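Local coordinates for protein probable FAD-dependent oxidoreductase PA4991 (Pseudomonas aeruginosa PAO1, PDB 5EZ7) that probably works as an FAD-dependent oxidoreductase of the DAO family, with one FAD per subunit and a physiological substrate that is still unknown, at residues 95-100 with 241-246; 100-105 with 133-138; 267-272 with 301-306; 273-278 with 286-291. One frame throughout, in Å; residues are numbered along the deposited sequence.

Interaction 1: 95-100 with 241-246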
loop_
_atom_site.group_PDB
_atom_site.type_symbol
_atom_site.label_atom_id
_atom_site.label_comp_id
_atom_site.label_asym_id
_atom_site.label_seq_id
_atom_site.Cartn_x
_atom_site.Cartn_y
_atom_site.Cartn_z
ATOM N N ARG A 95 -8.081 11.286 5.832
ATOM C CA ARG A 95 -9.408 10.898 5.438
ATOM C C ARG A 95 -9.543 9.384 5.450
ATOM O O ARG A 95 -8.732 8.675 4.850
ATOM C CB ARG A 95 -9.699 11.394 4.023
ATOM C CG ARG A 95 -10.375 12.764 3.878
ATOM C CD ARG A 95 -10.845 12.969 2.408
ATOM N NE ARG A 95 -11.983 12.099 2.045
ATOM C CZ ARG A 95 -12.658 12.106 0.874
ATOM N NH1 ARG A 95 -13.693 11.271 0.698
ATOM N NH2 ARG A 95 -12.323 12.926 -0.135
ATOM N N LEU A 96 -10.550 8.903 6.168
ATOM C CA LEU A 96 -11.068 7.569 5.972
ATOM C C LEU A 96 -12.185 7.609 4.942
ATOM O O LEU A 96 -13.057 8.474 4.989
ATOM C CB LEU A 96 -11.682 7.050 7.255
ATOM C CG LEU A 96 -10.790 6.796 8.451
ATOM C CD1 LEU A 96 -11.628 6.081 9.527
ATOM C CD2 LEU A 96 -9.566 5.998 8.010
ATOM N N LEU A 97 -12.169 6.671 4.020
ATOM C CA LEU A 97 -13.305 6.511 3.153
ATOM C C LEU A 97 -14.473 5.904 3.955
ATOM O O LEU A 97 -15.611 6.337 3.797
ATOM C CB LEU A 97 -12.937 5.692 1.895
ATOM C CG LEU A 97 -11.976 6.398 0.915
ATOM C CD1 LEU A 97 -11.633 5.513 -0.278
ATOM C CD2 LEU A 97 -12.517 7.740 0.420
ATOM N N SER A 98 -14.181 4.958 4.854
ATOM C CA SER A 98 -15.219 4.310 5.635
ATOM C C SER A 98 -14.651 3.907 6.954
ATOM O O SER A 98 -13.502 3.470 7.058
ATOM C CB SER A 98 -15.731 3.072 4.913
ATOM O OG SER A 98 -16.845 2.490 5.562
ATOM N N GLU A 99 -15.475 4.049 7.974
ATOM C CA GLU A 99 -15.099 3.706 9.340
ATOM C C GLU A 99 -15.113 2.200 9.556
ATOM O O GLU A 99 -14.709 1.731 10.611
ATOM C CB GLU A 99 -16.107 4.336 10.301
ATOM C CG GLU A 99 -16.158 5.857 10.234
ATOM C CD GLU A 99 -15.556 6.515 11.455
ATOM O OE1 GLU A 99 -14.462 6.087 11.885
ATOM O OE2 GLU A 99 -16.196 7.448 12.003
ATOM N N ALA A 100 -15.647 1.462 8.582
ATOM C CA ALA A 100 -15.833 0.040 8.673
ATOM C C ALA A 100 -15.825 -0.548 7.269
ATOM O O ALA A 100 -16.254 0.084 6.300
ATOM C CB ALA A 100 -17.143 -0.264 9.351
ATOM N N PRO A 241 -22.265 4.534 -1.574
ATOM C CA PRO A 241 -21.062 4.012 -0.912
ATOM C C PRO A 241 -21.222 2.542 -0.402
ATOM O O PRO A 241 -22.277 2.149 0.112
ATOM C CB PRO A 241 -20.811 4.973 0.239
ATOM C CG PRO A 241 -21.747 6.116 0.056
ATOM C CD PRO A 241 -22.803 5.754 -0.933
ATOM N N LEU A 242 -20.150 1.784 -0.581
ATOM C CA LEU A 242 -20.062 0.414 -0.260
ATOM C C LEU A 242 -18.590 -0.011 -0.090
ATOM O O LEU A 242 -17.698 0.303 -0.954
ATOM C CB LEU A 242 -20.645 -0.364 -1.405
ATOM C CG LEU A 242 -20.635 -1.879 -1.297
ATOM C CD1 LEU A 242 -21.303 -2.385 0.002
ATOM C CD2 LEU A 242 -21.323 -2.376 -2.542
ATOM N N TYR A 243 -18.341 -0.734 1.001
ATOM C CA TYR A 243 -17.002 -1.266 1.322
ATOM C C TYR A 243 -17.214 -2.684 1.855
ATOM O O TYR A 243 -17.628 -2.841 3.000
ATOM C CB TYR A 243 -16.303 -0.368 2.355
ATOM C CG TYR A 243 -16.238 1.069 1.891
ATOM C CD1 TYR A 243 -17.304 1.954 2.084
ATOM C CD2 TYR A 243 -15.131 1.533 1.206
ATOM C CE1 TYR A 243 -17.229 3.262 1.618
ATOM C CE2 TYR A 243 -15.061 2.826 0.738
ATOM C CZ TYR A 243 -16.103 3.682 0.935
ATOM O OH TYR A 243 -15.984 4.956 0.426
ATOM N N ALA A 244 -16.987 -3.711 1.031
ATOM C CA ALA A 244 -17.410 -5.041 1.415
ATOM C C ALA A 244 -16.730 -6.180 0.671
ATOM O O ALA A 244 -16.381 -6.042 -0.485
ATOM C CB ALA A 244 -18.927 -5.149 1.264
ATOM N N HIS A 245 -16.534 -7.298 1.362
ATOM C CA HIS A 245 -16.210 -8.574 0.726
ATOM C C HIS A 245 -17.534 -9.335 0.505
ATOM O O HIS A 245 -18.250 -9.552 1.472
ATOM C CB HIS A 245 -15.345 -9.433 1.633
ATOM C CG HIS A 245 -14.053 -8.809 2.048
ATOM N ND1 HIS A 245 -13.101 -8.370 1.148
ATOM C CD2 HIS A 245 -13.512 -8.636 3.277
ATOM C CE1 HIS A 245 -12.054 -7.911 1.810
ATOM N NE2 HIS A 245 -12.286 -8.050 3.104
ATOM N N CYS A 246 -17.858 -9.713 -0.740
ATOM C CA CYS A 246 -19.017 -10.589 -1.021
ATOM C C CYS A 246 -18.538 -12.015 -0.938
ATOM O O CYS A 246 -17.667 -12.424 -1.689
ATOM C CB CYS A 246 -19.688 -10.355 -2.398
ATOM S SG CYS A 246 -21.013 -11.568 -2.811
#
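Ser-98 OG donates to the carbonyl oxygen Ala-100 O at 2.6 Å, and the turn this bond closes sits against the ring of Tyr-243. The donor lies in the carbonyl plane, on a lone pair of Ala-100 O, with a C=O...OG angle of 141°. OG stands anti to the backbone N of Ser-98 (chi1 -173°), which swings it round to that carbonyl while the CB of the same residue faces the tyrosine. CB rides over one face of the Tyr-243 ring, 3.6 Å from the centroid and 18° off the normal, a CH-pi contact shifted toward the CD1 side, where Ser-98 CB is 3.4 Å from CD1. Leu-97 reaches the far end of the ring obliquely: its CB is 3.8 Å from Tyr-243 CE2 and 3.5 Å from the phenolic OH. At the root of the same side chain, Tyr-243 CB comes within 4.0 Å of Ala-100 O. Leu-97 and Ser-98 both face Val-154 in a classic beta bulge, and Val-154 touches the tyrosine as well. The phenol OH has a weak hydrogen bond to Thr-259 O. Chemically, then, the polar bond closes within the 98-100 turn, while CH-pi and apolar packing joins it to one ring, from the residue leading into strand 244-246 of the large sheet; the side chain of Tyr-243 is about 9 Å from the FAD.

Interaction 2: 100-105 with 133-138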
loop_
_atom_site.group_PDB
_atom_site.type_symbol
_atom_site.label_atom_id
_atom_site.label_comp_id
_atom_site.label_asym_id
_atom_site.label_seq_id
_atom_site.Cartn_x
_atom_site.Cartn_y
_atom_site.Cartn_z
ATOM N N ALA A 100 -15.647 1.462 8.582
ATOM C CA ALA A 100 -15.833 0.040 8.673
ATOM C C ALA A 100 -15.825 -0.548 7.269
ATOM O O ALA A 100 -16.254 0.084 6.300
ATOM C CB ALA A 100 -17.143 -0.264 9.351
ATOM N N HIS A 101 -15.279 -1.747 7.175
ATOM C CA HIS A 101 -15.393 -2.584 5.999
ATOM C C HIS A 101 -16.315 -3.712 6.427
ATOM O O HIS A 101 -16.351 -4.052 7.594
ATOM C CB HIS A 101 -14.022 -3.097 5.596
ATOM C CG HIS A 101 -14.043 -3.913 4.356
ATOM N ND1 HIS A 101 -14.078 -3.350 3.098
ATOM C CD2 HIS A 101 -14.060 -5.255 4.168
ATOM C CE1 HIS A 101 -14.102 -4.305 2.188
ATOM N NE2 HIS A 101 -14.076 -5.469 2.808
ATOM N N TYR A 102 -17.081 -4.269 5.494
ATOM C CA TYR A 102 -18.160 -5.247 5.825
ATOM C C TYR A 102 -17.967 -6.592 5.121
ATOM O O TYR A 102 -17.254 -6.667 4.101
ATOM C CB TYR A 102 -19.530 -4.682 5.443
ATOM C CG TYR A 102 -19.949 -3.484 6.265
ATOM C CD1 TYR A 102 -19.362 -2.233 6.073
ATOM C CD2 TYR A 102 -20.947 -3.593 7.235
ATOM C CE1 TYR A 102 -19.736 -1.133 6.831
ATOM C CE2 TYR A 102 -21.340 -2.495 7.989
ATOM C CZ TYR A 102 -20.745 -1.269 7.783
ATOM O OH TYR A 102 -21.147 -0.187 8.536
ATOM N N LEU A 103 -18.552 -7.647 5.705
ATOM C CA LEU A 103 -18.744 -8.936 5.023
ATOM C C LEU A 103 -20.189 -8.973 4.618
ATOM O O LEU A 103 -21.050 -8.447 5.316
ATOM C CB LEU A 103 -18.453 -10.169 5.902
ATOM C CG LEU A 103 -17.133 -10.274 6.645
ATOM C CD1 LEU A 103 -17.073 -11.562 7.457
ATOM C CD2 LEU A 103 -15.936 -10.164 5.698
ATOM N N TRP A 104 -20.440 -9.664 3.526
ATOM C CA TRP A 104 -21.709 -9.612 2.823
ATOM C C TRP A 104 -22.011 -11.020 2.303
ATOM O O TRP A 104 -21.304 -11.535 1.440
ATOM C CB TRP A 104 -21.558 -8.556 1.740
ATOM C CG TRP A 104 -22.572 -8.464 0.696
ATOM C CD1 TRP A 104 -23.878 -8.874 0.733
ATOM C CD2 TRP A 104 -22.371 -7.848 -0.577
ATOM N NE1 TRP A 104 -24.480 -8.572 -0.465
ATOM C CE2 TRP A 104 -23.577 -7.924 -1.274
ATOM C CE3 TRP A 104 -21.260 -7.271 -1.207
ATOM C CZ2 TRP A 104 -23.711 -7.440 -2.560
ATOM C CZ3 TRP A 104 -21.396 -6.787 -2.493
ATOM C CH2 TRP A 104 -22.609 -6.875 -3.153
ATOM N N SER A 105 -23.041 -11.633 2.893
ATOM C CA SER A 105 -23.337 -13.070 2.766
ATOM C C SER A 105 -24.716 -13.262 2.126
ATOM O O SER A 105 -25.489 -12.297 2.043
ATOM C CB SER A 105 -23.312 -13.748 4.154
ATOM O OG SER A 105 -21.991 -14.108 4.560
ATOM N N ASP A 133 -27.944 1.021 9.977
ATOM C CA ASP A 133 -26.556 0.557 10.197
ATOM C C ASP A 133 -25.948 -0.104 8.924
ATOM O O ASP A 133 -24.702 -0.257 8.847
ATOM C CB ASP A 133 -26.453 -0.464 11.338
ATOM C CG ASP A 133 -26.599 0.155 12.733
ATOM O OD1 ASP A 133 -27.744 0.457 13.129
ATOM O OD2 ASP A 133 -25.568 0.276 13.451
ATOM N N LEU A 134 -26.805 -0.538 7.963
ATOM C CA LEU A 134 -26.307 -1.134 6.696
ATOM C C LEU A 134 -25.638 -0.096 5.862
ATOM O O LEU A 134 -26.079 1.049 5.871
ATOM C CB LEU A 134 -27.416 -1.723 5.840
ATOM C CG LEU A 134 -28.041 -3.006 6.396
ATOM C CD1 LEU A 134 -29.457 -3.247 5.878
ATOM C CD2 LEU A 134 -27.123 -4.193 6.114
ATOM N N PRO A 135 -24.580 -0.496 5.110
ATOM C CA PRO A 135 -24.014 0.434 4.102
ATOM C C PRO A 135 -25.104 0.953 3.132
ATOM O O PRO A 135 -26.051 0.189 2.803
ATOM C CB PRO A 135 -22.978 -0.409 3.359
ATOM C CG PRO A 135 -22.696 -1.585 4.245
ATOM C CD PRO A 135 -23.869 -1.794 5.142
ATOM N N PRO A 136 -25.001 2.239 2.710
ATOM C CA PRO A 136 -25.993 2.853 1.813
ATOM C C PRO A 136 -26.426 1.987 0.611
ATOM O O PRO A 136 -27.618 1.889 0.315
ATOM C CB PRO A 136 -25.268 4.121 1.343
ATOM C CG PRO A 136 -24.469 4.529 2.539
ATOM C CD PRO A 136 -23.965 3.228 3.111
ATOM N N ALA A 137 -25.454 1.340 -0.031
ATOM C CA ALA A 137 -25.696 0.479 -1.188
ATOM C C ALA A 137 -26.483 -0.820 -0.887
ATOM O O ALA A 137 -26.909 -1.499 -1.820
ATOM C CB ALA A 137 -24.367 0.147 -1.869
ATOM N N LEU A 138 -26.634 -1.176 0.392
ATOM C CA LEU A 138 -27.411 -2.340 0.815
ATOM C C LEU A 138 -28.692 -2.003 1.615
ATOM O O LEU A 138 -29.303 -2.897 2.210
ATOM C CB LEU A 138 -26.500 -3.229 1.664
ATOM C CG LEU A 138 -25.214 -3.728 1.041
ATOM C CD1 LEU A 138 -24.479 -4.538 2.067
ATOM C CD2 LEU A 138 -25.497 -4.593 -0.170
#
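Tyr-102 and Trp-104 sit on a short strand that passes the loop 133-138 at a distance, with 8.3 Å between the CA atoms of Tyr-102 and Pro-135 and 9.5 Å between those of Trp-104 and Leu-138, so the gap is bridged by side chains. The two aromatic residues are two apart in the strand and both extend to the loop. Pro-135 tips the CG-CD edge of its ring onto Tyr-102: CG stands 3.7 Å from the centroid and 5° off the normal, almost dead centre over the face, in a CH-pi contact. The neighbouring CD leans to one side, 3.9 Å from Tyr-102 CE2. Farther out, the phenol oxygen passes the backbone of the loop, with Tyr-102 OH 3.6 Å from Asp-133 O. The second pair meets off centre. Leu-138 puts its CD2 methyl over one face of the Trp-104 indole, 4.0 Å from CE2 and nearly as close to NE1 and CZ2. Trp-104 CG is anti to the backbone N (chi1 168°), which sends the indole out to meet that methyl. Pro-135 and Leu-138 are held in step by a backbone bond, Leu-138 N to Pro-135 O at 2.8 Å, across the 3-10 segment 136-137. A bound mercury ion lies about 4 Å from the side chain of Trp-104. Trp-104 also touches Ala-244 and Cys-246 of the adjacent strand. This is a proline-on-aromatic CH-pi contact with a leucine-on-indole contact beside it, by which a connecting loop packs on the large mixed sheet, consistent with the substrate-binding domain of DAO-family enzymes.

Interaction 3: 267-272 with 301-306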
loop_
_atom_site.group_PDB
_atom_site.type_symbol
_atom_site.label_atom_id
_atom_site.label_comp_id
_atom_site.label_asym_id
_atom_site.label_seq_id
_atom_site.Cartn_x
_atom_site.Cartn_y
_atom_site.Cartn_z
ATOM N N SER A 267 -18.667 8.978 -8.195
ATOM C CA SER A 267 -17.955 7.967 -7.432
ATOM C C SER A 267 -17.488 6.911 -8.340
ATOM O O SER A 267 -17.981 6.772 -9.451
ATOM C CB SER A 267 -18.859 7.263 -6.449
ATOM O OG SER A 267 -19.531 8.203 -5.688
ATOM N N VAL A 268 -16.572 6.113 -7.822
ATOM C CA VAL A 268 -16.102 4.957 -8.537
ATOM C C VAL A 268 -16.147 3.777 -7.580
ATOM O O VAL A 268 -15.706 3.885 -6.435
ATOM C CB VAL A 268 -14.658 5.146 -9.069
ATOM C CG1 VAL A 268 -14.154 3.896 -9.766
ATOM C CG2 VAL A 268 -14.593 6.336 -10.028
ATOM N N TRP A 269 -16.701 2.674 -8.066
ATOM C CA TRP A 269 -16.634 1.391 -7.386
ATOM C C TRP A 269 -15.451 0.644 -7.960
ATOM O O TRP A 269 -15.406 0.383 -9.156
ATOM C CB TRP A 269 -17.888 0.529 -7.649
ATOM C CG TRP A 269 -19.075 0.802 -6.802
ATOM C CD1 TRP A 269 -19.119 1.518 -5.640
ATOM C CD2 TRP A 269 -20.402 0.303 -7.018
ATOM N NE1 TRP A 269 -20.392 1.510 -5.130
ATOM C CE2 TRP A 269 -21.201 0.770 -5.959
ATOM C CE3 TRP A 269 -20.998 -0.494 -8.019
ATOM C CZ2 TRP A 269 -22.581 0.467 -5.866
ATOM C CZ3 TRP A 269 -22.368 -0.792 -7.928
ATOM C CH2 TRP A 269 -23.134 -0.314 -6.856
ATOM N N TYR A 270 -14.548 0.254 -7.088
ATOM C CA TYR A 270 -13.329 -0.438 -7.428
ATOM C C TYR A 270 -13.503 -1.892 -6.997
ATOM O O TYR A 270 -13.785 -2.159 -5.817
ATOM C CB TYR A 270 -12.197 0.249 -6.666
ATOM C CG TYR A 270 -10.794 -0.084 -7.067
ATOM C CD1 TYR A 270 -10.462 -0.433 -8.359
ATOM C CD2 TYR A 270 -9.757 0.021 -6.136
ATOM C CE1 TYR A 270 -9.136 -0.723 -8.710
ATOM C CE2 TYR A 270 -8.448 -0.266 -6.477
ATOM C CZ TYR A 270 -8.137 -0.644 -7.769
ATOM O OH TYR A 270 -6.825 -0.927 -8.120
ATOM N N LEU A 271 -13.352 -2.815 -7.946
ATOM C CA LEU A 271 -13.625 -4.206 -7.710
ATOM C C LEU A 271 -12.388 -5.075 -7.737
ATOM O O LEU A 271 -11.789 -5.264 -8.800
ATOM C CB LEU A 271 -14.604 -4.755 -8.755
ATOM C CG LEU A 271 -15.864 -3.990 -9.174
ATOM C CD1 LEU A 271 -16.638 -4.841 -10.175
ATOM C CD2 LEU A 271 -16.778 -3.645 -8.012
ATOM N N GLY A 272 -12.075 -5.668 -6.586
ATOM C CA GLY A 272 -11.072 -6.744 -6.459
ATOM C C GLY A 272 -11.715 -8.041 -6.046
ATOM O O GLY A 272 -12.893 -8.299 -6.378
ATOM N N PRO A 301 -28.697 -5.226 -7.984
ATOM C CA PRO A 301 -29.590 -4.821 -9.094
ATOM C C PRO A 301 -30.340 -3.462 -8.945
ATOM O O PRO A 301 -30.779 -2.909 -9.930
ATOM C CB PRO A 301 -30.606 -5.951 -9.145
ATOM C CG PRO A 301 -30.571 -6.563 -7.775
ATOM C CD PRO A 301 -29.200 -6.401 -7.254
ATOM N N TRP A 302 -30.452 -2.935 -7.731
ATOM C CA TRP A 302 -31.167 -1.681 -7.465
ATOM C C TRP A 302 -30.353 -0.437 -7.851
ATOM O O TRP A 302 -30.867 0.661 -7.755
ATOM C CB TRP A 302 -31.643 -1.604 -5.991
ATOM C CG TRP A 302 -30.614 -1.998 -4.974
ATOM C CD1 TRP A 302 -29.708 -1.171 -4.342
ATOM C CD2 TRP A 302 -30.330 -3.319 -4.506
ATOM N NE1 TRP A 302 -28.914 -1.899 -3.496
ATOM C CE2 TRP A 302 -29.272 -3.216 -3.567
ATOM C CE3 TRP A 302 -30.878 -4.577 -4.770
ATOM C CZ2 TRP A 302 -28.746 -4.328 -2.896
ATOM C CZ3 TRP A 302 -30.338 -5.696 -4.108
ATOM C CH2 TRP A 302 -29.287 -5.561 -3.186
ATOM N N ILE A 303 -29.087 -0.613 -8.236
ATOM C CA ILE A 303 -28.226 0.466 -8.740
ATOM C C ILE A 303 -28.085 0.416 -10.277
ATOM O O ILE A 303 -27.392 -0.456 -10.808
ATOM C CB ILE A 303 -26.804 0.366 -8.105
ATOM C CG1 ILE A 303 -26.848 0.381 -6.564
ATOM C CG2 ILE A 303 -25.909 1.526 -8.560
ATOM C CD1 ILE A 303 -27.404 1.638 -5.926
ATOM N N ASP A 304 -28.745 1.360 -10.972
ATOM C CA ASP A 304 -28.716 1.461 -12.461
ATOM C C ASP A 304 -27.319 1.867 -12.970
ATOM O O ASP A 304 -26.881 2.996 -12.770
ATOM C CB ASP A 304 -29.764 2.463 -12.985
ATOM C CG ASP A 304 -30.021 2.352 -14.528
ATOM O OD1 ASP A 304 -29.275 1.672 -15.275
ATOM O OD2 ASP A 304 -31.007 2.963 -15.005
ATOM N N LEU A 305 -26.666 0.926 -13.638
ATOM C CA LEU A 305 -25.361 1.131 -14.228
ATOM C C LEU A 305 -25.408 1.447 -15.739
ATOM O O LEU A 305 -24.366 1.571 -16.372
ATOM C CB LEU A 305 -24.473 -0.101 -13.941
ATOM C CG LEU A 305 -24.237 -0.361 -12.422
ATOM C CD1 LEU A 305 -23.440 -1.638 -12.199
ATOM C CD2 LEU A 305 -23.549 0.803 -11.689
ATOM N N GLY A 306 -26.593 1.626 -16.312
ATOM C CA GLY A 306 -26.704 1.966 -17.741
ATOM C C GLY A 306 -25.898 3.180 -18.232
ATOM O O GLY A 306 -25.506 3.254 -19.400
#
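Trp-269 reaches from strand 267-272 to the loop 301-306, which is folded round an Asx turn at Asp-304. The strand lies inside the eight-stranded mixed sheet, and the tryptophan is its link to the loop. From CB the side chain heads for the loop, with CG anti to the carbonyl carbon (chi1 -83°); the CA atoms of Trp-269 and Leu-305 are 11.1 Å apart, so side chains from both segments bridge the gap. The pyrrole nitrogen turns elsewhere: NE1 is hydrogen-bonded to Lys-240 O, which satisfies the polar atom and fixes the rotation of the ring. The benzo end does the touching. Its outermost atom, CH2, meets the branched part of Ile-303, being 3.7 Å from CG2, 3.8 Å from CG1 and 3.9 Å from CB, so the isoleucine is met where it forks. Next along the rim, Trp-269 CZ3 has a slacker neighbour in Leu-305 CD2 at 4.3 Å. Both aliphatic groups approach the ring obliquely. Leu-296 of helix 285-299 touches Trp-269 and Leu-305 alike, and Leu-300 adds to the apolar surround of the indole. The strand is thereby joined to the connection that follows the helix. One residue beyond the tryptophan, Tyr-270 touches the FAD. Between Ile-303 and Leu-305 the chain bends at Asp-304, whose OD1 receives Gly-306 N at 2.9 Å, with an N-H...O angle of 159° and the donor 35° above the carboxylate plane.

Interaction 4: 273-278 with 286-291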
loop_
_atom_site.group_PDB
_atom_site.type_symbol
_atom_site.label_atom_id
_atom_site.label_comp_id
_atom_site.label_asym_id
_atom_site.label_seq_id
_atom_site.Cartn_x
_atom_site.Cartn_y
_atom_site.Cartn_z
ATOM N N GLY A 273 -10.968 -8.847 -5.293
ATOM C CA GLY A 273 -11.369 -10.201 -4.971
ATOM C C GLY A 273 -11.057 -11.237 -6.058
ATOM O O GLY A 273 -10.120 -11.069 -6.849
ATOM N N ASP A 274 -11.843 -12.300 -6.087
ATOM C CA ASP A 274 -11.586 -13.447 -6.949
ATOM C C ASP A 274 -11.870 -13.129 -8.428
ATOM O O ASP A 274 -11.314 -13.767 -9.326
ATOM C CB ASP A 274 -12.446 -14.655 -6.501
ATOM C CG ASP A 274 -12.137 -15.953 -7.302
ATOM O OD1 ASP A 274 -11.130 -16.633 -7.000
ATOM O OD2 ASP A 274 -12.914 -16.287 -8.241
ATOM N N ILE A 275 -12.746 -12.164 -8.677
ATOM C CA ILE A 275 -12.977 -11.693 -10.034
ATOM C C ILE A 275 -11.699 -11.050 -10.640
ATOM O O ILE A 275 -11.517 -11.099 -11.855
ATOM C CB ILE A 275 -14.168 -10.706 -10.115
ATOM C CG1 ILE A 275 -14.658 -10.573 -11.562
ATOM C CG2 ILE A 275 -13.794 -9.342 -9.529
ATOM C CD1 ILE A 275 -15.650 -9.451 -11.795
ATOM N N ALA A 276 -10.846 -10.460 -9.800
ATOM C CA ALA A 276 -9.588 -9.867 -10.247
ATOM C C ALA A 276 -8.413 -10.829 -10.222
ATOM O O ALA A 276 -7.361 -10.430 -10.633
ATOM C CB ALA A 276 -9.263 -8.653 -9.414
ATOM N N GLU A 277 -8.580 -12.079 -9.779
ATOM C CA GLU A 277 -7.469 -13.056 -9.666
ATOM C C GLU A 277 -7.302 -13.832 -10.960
ATOM O O GLU A 277 -7.668 -13.321 -12.013
ATOM C CB GLU A 277 -7.674 -13.984 -8.449
ATOM C CG GLU A 277 -7.478 -13.257 -7.126
ATOM C CD GLU A 277 -6.018 -13.103 -6.702
ATOM O OE1 GLU A 277 -5.105 -13.557 -7.427
ATOM O OE2 GLU A 277 -5.775 -12.525 -5.613
ATOM N N THR A 278 -6.750 -15.042 -10.891
ATOM C CA THR A 278 -6.334 -15.825 -12.054
ATOM C C THR A 278 -7.261 -15.841 -13.320
ATOM O O THR A 278 -6.769 -15.630 -14.440
ATOM C CB THR A 278 -6.004 -17.268 -11.580
ATOM O OG1 THR A 278 -4.976 -17.171 -10.573
ATOM C CG2 THR A 278 -5.482 -18.167 -12.699
ATOM N N ALA A 286 -12.738 -6.318 -22.223
ATOM C CA ALA A 286 -14.152 -6.432 -22.508
ATOM C C ALA A 286 -14.810 -7.629 -21.833
ATOM O O ALA A 286 -15.876 -7.495 -21.270
ATOM C CB ALA A 286 -14.390 -6.476 -24.015
ATOM N N ALA A 287 -14.189 -8.795 -21.929
ATOM C CA ALA A 287 -14.628 -9.971 -21.172
ATOM C C ALA A 287 -14.635 -9.705 -19.652
ATOM O O ALA A 287 -15.571 -10.090 -18.957
ATOM C CB ALA A 287 -13.748 -11.172 -21.509
ATOM N N GLN A 288 -13.610 -9.013 -19.148
ATOM C CA GLN A 288 -13.552 -8.693 -17.708
ATOM C C GLN A 288 -14.618 -7.693 -17.272
ATOM O O GLN A 288 -15.244 -7.872 -16.224
ATOM C CB GLN A 288 -12.151 -8.222 -17.295
ATOM C CG GLN A 288 -12.000 -7.905 -15.813
ATOM C CD GLN A 288 -12.081 -9.121 -14.901
ATOM O OE1 GLN A 288 -12.692 -10.146 -15.225
ATOM N NE2 GLN A 288 -11.457 -9.008 -13.749
ATOM N N ILE A 289 -14.826 -6.659 -18.089
ATOM C CA ILE A 289 -15.943 -5.735 -17.908
ATOM C C ILE A 289 -17.264 -6.464 -17.970
ATOM O O ILE A 289 -18.076 -6.300 -17.095
ATOM C CB ILE A 289 -15.891 -4.580 -18.925
ATOM C CG1 ILE A 289 -14.805 -3.582 -18.460
ATOM C CG2 ILE A 289 -17.249 -3.873 -19.096
ATOM C CD1 ILE A 289 -14.275 -2.699 -19.593
ATOM N N ALA A 290 -17.463 -7.285 -18.984
ATOM C CA ALA A 290 -18.732 -7.991 -19.135
ATOM C C ALA A 290 -19.028 -8.893 -17.927
ATOM O O ALA A 290 -20.169 -8.947 -17.474
ATOM C CB ALA A 290 -18.764 -8.790 -20.426
ATOM N N GLU A 291 -17.995 -9.559 -17.406
ATOM C CA GLU A 291 -18.098 -10.385 -16.183
ATOM C C GLU A 291 -18.509 -9.534 -14.953
ATOM O O GLU A 291 -19.426 -9.874 -14.174
ATOM C CB GLU A 291 -16.756 -11.086 -15.928
ATOM C CG GLU A 291 -16.703 -12.000 -14.717
ATOM C CD GLU A 291 -17.655 -13.202 -14.811
ATOM O OE1 GLU A 291 -17.907 -13.724 -15.919
ATOM O OE2 GLU A 291 -18.184 -13.633 -13.767
#
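Gln-288 hands its amide NE2 to the backbone oxygen Ile-275 O at 2.8 Å, in a bond that is almost perfectly straight at the hydrogen (177°). The acceptor lies in the plane of the glutamine amide, as an N-H donor needs, whereas NE2 comes in from well above the Ile-275 carbonyl plane, 45° out of it. Beside this bond runs an apolar contact: Ile-275 CG1 and CD1 each lie 4.0 Å from Glu-291 CG, the two side chains running antiparallel alongside one another. Residues 288 and 291 are nearly one turn apart on helix 285-299, so both reach the same loop residue. Each helix side chain leaves with CG anti to the backbone N and then bends at chi2, which carries the Gln-288 amide across to the loop. NE2 also donates to His-230 O, and Gln-288 OE1 accepts from Arg-283 NE, a pattern consistent with the modelled orientation of the amide. Arg-283 packs on Ile-275 and Glu-291 too, while the Glu-291 carboxylate turns to a salt bridge with Arg-294. The loop is tied to strand 224-236 by a backbone bond between Ala-276 and His-230. A buried glutamine that gives two hydrogen bonds and takes one thus clamps helix, loop and strand together, answering a loop carbonyl with a neutral amide where aliphatic groups supply the rest of the contact.

Overall arrangement
Interactions 1 and 2 lie closest, their centres 8 Å apart; they share Ala-100, and strands 102-105 and 244-246 are parallel neighbours in the eight-stranded mixed sheet. Along the chain, 2 is nested inside the loop closed by 1; interaction 3 follows, with 4 nested inside it. Interaction 3 sits 14 Å between centres from each of the others and joins the groups: Ala-137 O is probably hydrogen-bonded to Trp-302 NE1, and Leu-242 packs on Trp-269. Interactions 1 and 4 do not touch. Interaction 1 sets the small sheet of strand 96-98 against the eight-stranded sheet; the others pack loops and helix 285-299 on that sheet, which reaches the FAD through Tyr-270, apart from the Rossmann-type sheet.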